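Side-chain contacts in alpha-L-rhamnosidase (Aspergillus terreus, PDB 6GSZ), which probably hydrolyses terminal non-reducing alpha-L-rhamnose residues from alpha-L-rhamnosides, as a calcium-binding, N-glycosylated glycoside hydrolase: residues A[563-568]-A[634-639]; A[599-604]-A[655-660]; A[325-330]-A[362-367]; A[342-345]-A[351-354]. One frame throughout, in Å; residues are numbered along the deposited sequence. Where two conformers were deposited one is given.

Interaction 1: A[563-568]-A[634-639]; sequences IVRNDV and AKLTKE
Val568 of the irregular loop 563-568 comes closest to Glu639 of helix 623-644, their CA atoms 7.1 Å apart. Both segments belong to the six-hairpin glycosidase domain, where this loop leads from helix 545-562 toward helix 598-619. An Asx turn shapes it: Asn566 OD1 takes a hydrogen bond of 3.1 Å from Val568 N, with the donor well above the carbonyl plane and an N-H...O angle of 137°. The turn presents Val568 to the helix. Its carbonyl O lies 3.4 Å from Leu636 CD2, while its isopropyl group meets the carboxylate of Glu639. That acid reaches the valine because its chain folds back at chi2 (-58°), which brings OE1 to 3.6 Å from Val568 CG2; OE1 also faces Lys642 NZ in a long, weak ion pair. Arg565 runs extended from CG to NE and crosses Leu636 at about a right angle. Its guanidinium is held by backbone carbonyls, NH1 by Gly569 O and NH2 by Val559 O, and a glycan N-acetylglucosamine touches the same side chain. Leu606 and Leu607 of helix 598-619 back the arginine and Leu636 respectively. At the guanidinium edge, in its plane, Leu636 CD1 stands 3.6 Å from Arg565 NH1.

Interaction 2: A[599-604]-A[655-660]; sequences YLVSDA and TQTGLA
Val601 and Thr657 touch through one methyl each where helix 598-619 passes the first turn of helix 656-664; the backbones are nearest at Val601 and Gly658, with CA atoms 7.2 Å apart. From CB, Thr657 splits into CG2 and OG1, two branches with different tasks. CG2 lies anti to the backbone N and leads to Val601, meeting its CG2 at 4.1 Å as the two side chains slant across each other. OG1, anti to the carbonyl carbon (chi1 -65°), serves the polar side instead and is hydrogen-bonded to Asp580 OD2 in a preceding loop. One residue thus gives a methyl to the helix interface and a hydroxyl to a loop.

The second touch is looser: Leu600 CD2 stands 4.3 Å from Gly658 O, a buried carbonyl oxygen that has no hydrogen-bonding partner in the model. Gly658 brings bare backbone to the leucine. Its N is tied down by the start of the helix, donating to Thr655 OG1 over 2.9 Å with an N-H...O angle of 147°. The Thr655 hydroxyl also bonds to Thr596 OG1, just before helix 598-619, so the cap is linked to the partner helix's approach as well. Around the pair, Trp644 of helix 623-644 packs on Leu600, and Leu661, further along helix 656-664, packs on Val601. The arrangement is a threonine N-cap set within the sparse aliphatic packing of two helices, in the helical six-hairpin glycosidase domain.

Interaction 3: A[325-330]-A[362-367]; sequences SGKTVL and NGEVAT
Ser325 grips the carboxylate of Glu364 with two hydrogen bonds to the same oxygen. Glu364 OE2 accepts from Ser325 OG at 2.7 Å and from Ser325 N at 2.9 Å, both on its syn side; the backbone donor lies 17° out of the carboxylate plane and the hydroxyl 35°. The hydroxyl reaches this position because OG sits between the backbone N and the carbonyl carbon (chi1 63°), which lets OG and the backbone N of Ser325 both face Glu364 OE2. Glu364 bends at its second torsion to deliver its carboxylate. The other oxygen, OE1, lies 3.9 Å from Lys327 CG, but the lysine chain runs on and its NZ ends 7.0 Å from Glu364 OE1, too far for a salt bridge.

Beside this polar grip is an apolar touch: Val329 CG1 meets Val365 CG1 at 3.9 Å, the two valine side chains lying antiparallel alongside one another.

In the second shell, Ser323 OG bonds to both Glu364 OE1 and Lys327 N, and so positions the acid and the loop together. Backbone bonding between Gly363 and Ala324 also joins the two loops.

All of this lies in the concanavalin-like domain. Strand 328-332 runs between 319-322 and 400-404 in a mixed sheet, where Tyr400 packs on Val329; strand 364-365 pairs antiparallel with 351-361, and Gln402 touches Val365.

Interaction 4: A[342-345]-A[351-354]; sequences IRVK and TIRF
Ile342 and Phe354 point at each other across two layers and make the closer of two apolar touches. Ile342 CG2 reaches Phe354 CZ at 3.9 Å and CE1 at 4.2 Å, coming in obliquely to the ring. A second methyl joins in at the same corner: with CG1 between the backbone N and the carbonyl carbon (chi1 68°) and the chain extended beyond it, Ile342 CD1 arrives 4.0 Å from Phe354 CZ. CG2 and CD1 of Ile342 thus both rest on CZ, and CG2 reaches on to CE1.

The other half is looser. Val344 CG2 and Ile352 CD1 stand 4.2 Å apart, and the backbones are well separated, with 10.2 Å between the CA atoms of Val344 and Ile352. Such spacing is that of strands in two facing layers joined by side chains. Val344 also rests on Trp406, Pro407 and Thr410, and Pro407 packs against Ile352 too.

The intervening Arg343 and Arg353 turn from the interface, and Arg353 uses its charge in a salt bridge with Asp404. Both arginines are partly exposed, whereas the four touching residues are buried.

The contact joins two sheets of the concanavalin-like domain, consistent with its beta-sandwich fold. Strand 339-344 lies between 417-424 and 387-389 in an antiparallel sheet; strand 351-361 lies between 376-380 and 400-404 in the other, where Val401 and Val403 cover Phe354 and Phe379 touches Ile342.

Following the chain from the N terminus, the first contacts met are those of the concanavalin-like domain. Interaction 3 brings 362-367 back to 325-330, and within that span interaction 4 closes a much shorter loop, five residues between 342-345 and 351-354. The two are linked through strand 351-361, which pairs with 364-365; their centres lie about 18 Å apart. The chain then enters the helical six-hairpin glycosidase domain, where interactions 1 and 2 cross: 563-568, 599-604, 634-639 and 655-660 alternate between them. Successive helices 598-619, 623-644 and 656-664 carry three of these segments, so the crossed closures tie the helices and the preceding loop together. The centres of interactions 2 and 3 are about 43 Å apart.

Interaction 1: A[563-568]-A[634-639]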
# COMPACT_ATOMS: atom_id res chain seq x y z
N ILE A 563 15.38 -9.04 -19.04
CA ILE A 563 14.88 -8.55 -20.31
C ILE A 563 15.41 -9.45 -21.44
O ILE A 563 16.57 -9.85 -21.43
CB ILE A 563 15.29 -7.09 -20.51
CG1 ILE A 563 14.60 -6.19 -19.45
CG2 ILE A 563 14.98 -6.61 -21.92
CD1 ILE A 563 15.00 -4.75 -19.50
N VAL A 564 14.52 -9.79 -22.39
CA VAL A 564 14.83 -10.62 -23.54
C VAL A 564 15.05 -9.68 -24.73
O VAL A 564 14.16 -8.95 -25.11
CB VAL A 564 13.70 -11.64 -23.83
CG1 VAL A 564 13.97 -12.49 -25.06
CG2 VAL A 564 13.48 -12.52 -22.65
N ARG A 565 16.23 -9.75 -25.35
CA ARG A 565 16.66 -8.73 -26.28
C ARG A 565 16.82 -9.28 -27.71
O ARG A 565 17.09 -10.47 -27.92
CB ARG A 565 17.98 -8.11 -25.88
CG ARG A 565 17.87 -7.37 -24.55
CD ARG A 565 19.17 -6.83 -24.07
NE ARG A 565 19.09 -6.33 -22.72
CZ ARG A 565 19.23 -5.05 -22.36
NH1 ARG A 565 19.32 -4.08 -23.26
NH2 ARG A 565 19.29 -4.76 -21.07
N ASN A 566 16.65 -8.37 -28.67
CA ASN A 566 16.99 -8.60 -30.07
C ASN A 566 18.51 -8.38 -30.27
O ASN A 566 19.26 -8.13 -29.30
CB ASN A 566 16.09 -7.80 -31.01
CG ASN A 566 16.43 -6.33 -31.12
OD1 ASN A 566 17.32 -5.85 -30.42
ND2 ASN A 566 15.69 -5.61 -31.99
N ASP A 567 18.95 -8.51 -31.53
CA ASP A 567 20.37 -8.48 -31.84
C ASP A 567 21.02 -7.13 -31.53
O ASP A 567 22.21 -7.09 -31.40
CB ASP A 567 20.60 -8.83 -33.31
CG ASP A 567 19.86 -7.94 -34.33
OD1 ASP A 567 19.05 -7.03 -33.92
OD2 ASP A 567 20.07 -8.16 -35.55
N VAL A 568 20.27 -6.03 -31.49
CA VAL A 568 20.88 -4.70 -31.21
C VAL A 568 20.59 -4.26 -29.77
O VAL A 568 20.89 -3.16 -29.40
CB VAL A 568 20.41 -3.63 -32.21
CG1 VAL A 568 20.83 -3.97 -33.63
CG2 VAL A 568 18.91 -3.37 -32.14
N ALA A 634 23.09 5.33 -24.05
CA ALA A 634 23.36 6.12 -25.23
C ALA A 634 23.26 5.25 -26.49
O ALA A 634 22.66 5.68 -27.48
CB ALA A 634 24.73 6.75 -25.11
N LYS A 635 23.81 4.03 -26.45
CA LYS A 635 23.78 3.16 -27.63
C LYS A 635 22.34 2.75 -27.97
O LYS A 635 21.91 2.76 -29.14
CB LYS A 635 24.71 1.96 -27.46
CG LYS A 635 26.20 2.28 -27.42
CD LYS A 635 26.75 3.03 -28.61
N LEU A 636 21.55 2.44 -26.94
CA LEU A 636 20.19 2.01 -27.17
C LEU A 636 19.25 3.17 -27.51
O LEU A 636 18.23 2.96 -28.16
CB LEU A 636 19.65 1.23 -25.98
CG LEU A 636 20.35 -0.08 -25.68
CD1 LEU A 636 19.72 -0.74 -24.47
CD2 LEU A 636 20.26 -1.02 -26.87
N THR A 637 19.61 4.40 -27.13
CA THR A 637 18.85 5.54 -27.55
C THR A 637 18.93 5.66 -29.09
O THR A 637 17.92 5.91 -29.77
CB THR A 637 19.33 6.82 -26.86
OG1 THR A 637 19.03 6.81 -25.47
CG2 THR A 637 18.69 8.03 -27.49
N LYS A 638 20.14 5.47 -29.64
CA LYS A 638 20.34 5.44 -31.11
C LYS A 638 19.48 4.33 -31.75
O LYS A 638 18.79 4.57 -32.75
CB LYS A 638 21.82 5.29 -31.48
CG LYS A 638 22.12 5.16 -32.98
CD LYS A 638 23.60 4.91 -33.30
CE LYS A 638 23.84 4.73 -34.79
NZ LYS A 638 25.17 5.26 -35.20
N GLU A 639 19.47 3.14 -31.12
CA GLU A 639 18.66 2.02 -31.66
C GLU A 639 17.15 2.33 -31.56
O GLU A 639 16.40 2.02 -32.49
CB GLU A 639 19.00 0.70 -30.97
CG GLU A 639 20.42 0.25 -31.15
CD GLU A 639 20.85 0.06 -32.60
OE1 GLU A 639 19.97 -0.22 -33.47
OE2 GLU A 639 22.08 0.13 -32.86

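Interaction 2: A[599-604]-A[655-660]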
# COMPACT_ATOMS: atom_id res chain seq x y z
N TYR A 599 6.10 -2.77 -28.87
CA TYR A 599 7.57 -2.77 -28.81
C TYR A 599 8.11 -1.34 -28.75
O TYR A 599 9.17 -1.14 -28.12
CB TYR A 599 8.16 -3.64 -29.94
CG TYR A 599 7.62 -5.04 -29.85
CD1 TYR A 599 7.94 -5.87 -28.79
CD2 TYR A 599 6.70 -5.48 -30.77
CE1 TYR A 599 7.36 -7.13 -28.65
CE2 TYR A 599 6.13 -6.74 -30.65
CZ TYR A 599 6.45 -7.55 -29.58
OH TYR A 599 5.84 -8.77 -29.45
N LEU A 600 7.42 -0.37 -29.37
CA LEU A 600 7.81 1.04 -29.18
C LEU A 600 7.69 1.36 -27.69
O LEU A 600 8.62 1.89 -27.05
CB LEU A 600 6.89 1.92 -30.01
CG LEU A 600 7.16 3.43 -30.05
CD1 LEU A 600 6.40 4.01 -31.24
CD2 LEU A 600 6.70 4.11 -28.76
N VAL A 601 6.55 0.95 -27.10
CA VAL A 601 6.32 1.17 -25.67
C VAL A 601 7.39 0.45 -24.83
O VAL A 601 7.99 1.03 -23.91
CB VAL A 601 4.90 0.73 -25.24
CG1 VAL A 601 4.70 0.74 -23.74
CG2 VAL A 601 3.84 1.62 -25.87
N SER A 602 7.61 -0.83 -25.14
CA SER A 602 8.55 -1.64 -24.38
C SER A 602 9.98 -1.09 -24.43
O SER A 602 10.70 -1.07 -23.44
CB SER A 602 8.47 -3.08 -24.85
OG SER A 602 7.21 -3.68 -24.56
N ASP A 603 10.40 -0.72 -25.64
CA ASP A 603 11.75 -0.20 -25.81
C ASP A 603 11.92 1.13 -25.09
O ASP A 603 13.01 1.37 -24.50
CB ASP A 603 12.05 -0.01 -27.30
CG ASP A 603 12.28 -1.31 -28.06
OD1 ASP A 603 12.47 -2.38 -27.40
OD2 ASP A 603 12.29 -1.25 -29.33
N ALA A 604 10.86 1.95 -25.08
CA ALA A 604 10.93 3.22 -24.32
C ALA A 604 11.18 2.92 -22.84
O ALA A 604 12.06 3.54 -22.21
CB ALA A 604 9.70 4.04 -24.52
N THR A 655 0.48 9.06 -31.28
CA THR A 655 -0.55 8.87 -30.28
C THR A 655 -0.09 9.53 -28.98
O THR A 655 1.08 9.93 -28.84
CB THR A 655 -0.78 7.39 -30.02
OG1 THR A 655 0.45 6.80 -29.54
CG2 THR A 655 -1.24 6.66 -31.27
N GLN A 656 -1.02 9.71 -28.05
CA GLN A 656 -0.67 10.32 -26.79
C GLN A 656 0.49 9.55 -26.15
O GLN A 656 1.45 10.16 -25.68
CB GLN A 656 -1.88 10.46 -25.89
CG GLN A 656 -2.87 11.49 -26.40
CD GLN A 656 -4.02 11.72 -25.45
OE1 GLN A 656 -3.89 11.53 -24.23
NE2 GLN A 656 -5.16 12.10 -26.02
N THR A 657 0.37 8.21 -26.04
CA THR A 657 1.46 7.44 -25.43
C THR A 657 2.73 7.43 -26.31
O THR A 657 3.86 7.52 -25.79
CB THR A 657 1.00 6.02 -25.10
OG1 THR A 657 -0.02 6.15 -24.12
CG2 THR A 657 2.10 5.13 -24.61
N GLY A 658 2.54 7.27 -27.62
CA GLY A 658 3.67 7.18 -28.53
C GLY A 658 4.56 8.43 -28.55
O GLY A 658 5.78 8.29 -28.75
N LEU A 659 3.96 9.59 -28.30
CA LEU A 659 4.70 10.83 -28.15
C LEU A 659 5.16 11.02 -26.70
O LEU A 659 6.25 11.49 -26.44
CB LEU A 659 3.84 11.99 -28.62
CG LEU A 659 3.74 12.11 -30.13
CD1 LEU A 659 2.46 12.83 -30.50
CD2 LEU A 659 4.96 12.79 -30.71
N ALA A 660 4.28 10.77 -25.72
CA ALA A 660 4.61 11.13 -24.33
C ALA A 660 5.86 10.36 -23.85
O ALA A 660 6.72 10.90 -23.14
CB ALA A 660 3.45 10.87 -23.41

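Interaction 3: A[325-330]-A[362-367]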
# COMPACT_ATOMS: atom_id res chain seq x y z
N SER A 325 -36.79 -4.80 -7.95
CA SER A 325 -37.65 -5.99 -7.65
C SER A 325 -38.04 -6.06 -6.17
O SER A 325 -38.59 -7.06 -5.74
CB SER A 325 -36.92 -7.24 -8.07
OG SER A 325 -35.73 -7.39 -7.30
N GLY A 326 -37.74 -5.01 -5.40
CA GLY A 326 -38.14 -4.89 -4.01
C GLY A 326 -37.14 -5.48 -3.03
O GLY A 326 -37.49 -5.66 -1.86
N LYS A 327 -35.90 -5.75 -3.46
CA LYS A 327 -34.87 -6.22 -2.52
C LYS A 327 -34.41 -5.05 -1.63
O LYS A 327 -34.42 -3.87 -2.04
CB LYS A 327 -33.68 -6.83 -3.26
CG LYS A 327 -33.98 -7.98 -4.22
CD LYS A 327 -34.74 -9.14 -3.62
CE LYS A 327 -35.31 -10.07 -4.67
NZ LYS A 327 -36.02 -11.22 -4.05
N THR A 328 -33.94 -5.36 -0.43
CA THR A 328 -33.43 -4.35 0.50
C THR A 328 -31.94 -4.13 0.22
O THR A 328 -31.18 -5.09 0.24
CB THR A 328 -33.62 -4.79 1.95
OG1 THR A 328 -35.02 -4.92 2.17
CG2 THR A 328 -33.04 -3.81 2.94
N VAL A 329 -31.56 -2.86 -0.01
CA VAL A 329 -30.18 -2.49 -0.34
C VAL A 329 -29.68 -1.37 0.58
O VAL A 329 -30.33 -0.34 0.77
CB VAL A 329 -30.04 -2.09 -1.82
CG1 VAL A 329 -28.58 -1.85 -2.18
CG2 VAL A 329 -30.66 -3.11 -2.76
N LEU A 330 -28.51 -1.63 1.16
CA LEU A 330 -27.73 -0.64 1.88
C LEU A 330 -26.84 0.13 0.89
O LEU A 330 -26.26 -0.46 -0.01
CB LEU A 330 -26.83 -1.35 2.89
CG LEU A 330 -27.49 -2.36 3.83
CD1 LEU A 330 -26.47 -2.87 4.83
CD2 LEU A 330 -28.70 -1.76 4.53
N ASN A 362 -29.15 -1.85 -13.74
CA ASN A 362 -30.48 -2.38 -14.07
C ASN A 362 -31.33 -2.50 -12.80
O ASN A 362 -32.21 -3.37 -12.71
CB ASN A 362 -30.36 -3.73 -14.81
CG ASN A 362 -29.70 -3.57 -16.16
OD1 ASN A 362 -29.67 -2.47 -16.71
ND2 ASN A 362 -29.16 -4.65 -16.70
N GLY A 363 -31.12 -1.58 -11.84
CA GLY A 363 -31.96 -1.46 -10.65
C GLY A 363 -31.67 -2.50 -9.57
O GLY A 363 -32.41 -2.57 -8.61
N GLU A 364 -30.60 -3.30 -9.72
CA GLU A 364 -30.20 -4.30 -8.71
C GLU A 364 -28.68 -4.21 -8.47
O GLU A 364 -27.91 -3.72 -9.31
CB GLU A 364 -30.50 -5.73 -9.16
CG GLU A 364 -31.93 -5.95 -9.62
CD GLU A 364 -32.98 -5.96 -8.52
OE1 GLU A 364 -32.60 -6.11 -7.33
OE2 GLU A 364 -34.18 -5.82 -8.86
N VAL A 365 -28.23 -4.77 -7.35
CA VAL A 365 -26.81 -4.84 -7.07
C VAL A 365 -26.13 -5.62 -8.21
O VAL A 365 -26.70 -6.54 -8.75
CB VAL A 365 -26.51 -5.40 -5.67
CG1 VAL A 365 -27.13 -4.55 -4.58
CG2 VAL A 365 -26.92 -6.85 -5.51
N ALA A 366 -24.93 -5.18 -8.61
CA ALA A 366 -24.26 -5.77 -9.76
C ALA A 366 -23.17 -6.75 -9.34
O ALA A 366 -22.07 -6.35 -9.01
CB ALA A 366 -23.68 -4.66 -10.59
N THR A 367 -23.48 -8.06 -9.35
CA THR A 367 -22.50 -9.07 -8.98
C THR A 367 -21.71 -9.55 -10.20
O THR A 367 -20.67 -10.16 -10.08
CB THR A 367 -23.20 -10.25 -8.29
OG1 THR A 367 -24.17 -10.76 -9.19
CG2 THR A 367 -23.85 -9.83 -6.99

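Interaction 4: A[342-345]-A[351-354]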
# COMPACT_ATOMS: atom_id res chain seq x y z
N ILE A 342 -22.49 -5.87 12.39
CA ILE A 342 -23.93 -5.89 12.62
C ILE A 342 -24.17 -6.04 14.12
O ILE A 342 -23.33 -6.61 14.83
CB ILE A 342 -24.65 -7.00 11.82
CG1 ILE A 342 -24.29 -8.42 12.28
CG2 ILE A 342 -24.42 -6.77 10.33
CD1 ILE A 342 -24.94 -9.54 11.50
N ARG A 343 -25.29 -5.46 14.57
CA ARG A 343 -25.79 -5.63 15.90
C ARG A 343 -27.28 -5.92 15.78
O ARG A 343 -28.04 -5.05 15.37
CB ARG A 343 -25.51 -4.36 16.72
CG ARG A 343 -24.03 -4.10 16.95
CD ARG A 343 -23.63 -2.71 17.40
NE ARG A 343 -22.21 -2.63 17.74
CZ ARG A 343 -21.63 -1.55 18.28
NH1 ARG A 343 -22.31 -0.42 18.35
NH2 ARG A 343 -20.40 -1.62 18.76
N VAL A 344 -27.67 -7.16 16.09
CA VAL A 344 -28.95 -7.62 15.63
C VAL A 344 -29.46 -8.72 16.56
O VAL A 344 -28.69 -9.52 17.05
CB VAL A 344 -28.84 -8.14 14.18
CG1 VAL A 344 -27.84 -9.29 14.06
CG2 VAL A 344 -30.19 -8.51 13.60
N LYS A 345 -30.79 -8.76 16.74
CA LYS A 345 -31.48 -9.84 17.43
C LYS A 345 -32.51 -10.44 16.47
O LYS A 345 -33.20 -9.75 15.74
CB LYS A 345 -32.20 -9.33 18.70
CG LYS A 345 -33.10 -10.38 19.34
CD LYS A 345 -33.48 -10.09 20.76
CE LYS A 345 -34.05 -11.33 21.43
NZ LYS A 345 -34.82 -11.01 22.64
N THR A 351 -31.24 -17.15 8.91
CA THR A 351 -30.02 -16.73 8.27
C THR A 351 -30.23 -15.40 7.52
O THR A 351 -31.14 -15.26 6.69
CB THR A 351 -29.51 -17.81 7.30
OG1 THR A 351 -29.39 -19.04 8.02
CG2 THR A 351 -28.18 -17.46 6.65
N ILE A 352 -29.32 -14.45 7.79
CA ILE A 352 -29.21 -13.22 7.05
C ILE A 352 -28.09 -13.36 6.01
O ILE A 352 -27.01 -13.84 6.34
CB ILE A 352 -28.87 -12.05 8.00
CG1 ILE A 352 -29.61 -12.11 9.33
CG2 ILE A 352 -29.07 -10.73 7.28
CD1 ILE A 352 -29.24 -10.99 10.29
N ARG A 353 -28.37 -12.89 4.79
CA ARG A 353 -27.40 -12.91 3.71
C ARG A 353 -27.07 -11.47 3.30
O ARG A 353 -27.99 -10.61 3.21
CB ARG A 353 -27.95 -13.67 2.50
CG ARG A 353 -26.95 -13.86 1.37
CD ARG A 353 -27.50 -14.56 0.15
NE ARG A 353 -28.49 -13.73 -0.51
CZ ARG A 353 -29.26 -14.13 -1.51
NH1 ARG A 353 -29.12 -15.36 -2.01
NH2 ARG A 353 -30.14 -13.30 -2.04
N PHE A 354 -25.76 -11.24 3.07
CA PHE A 354 -25.23 -9.93 2.68
C PHE A 354 -24.44 -10.08 1.39
O PHE A 354 -23.43 -10.78 1.39
CB PHE A 354 -24.32 -9.39 3.78
CG PHE A 354 -24.94 -9.28 5.15
CD1 PHE A 354 -25.65 -8.17 5.53
CD2 PHE A 354 -24.86 -10.33 6.07
CE1 PHE A 354 -26.22 -8.07 6.78
CE2 PHE A 354 -25.39 -10.21 7.33
CZ PHE A 354 -26.10 -9.10 7.68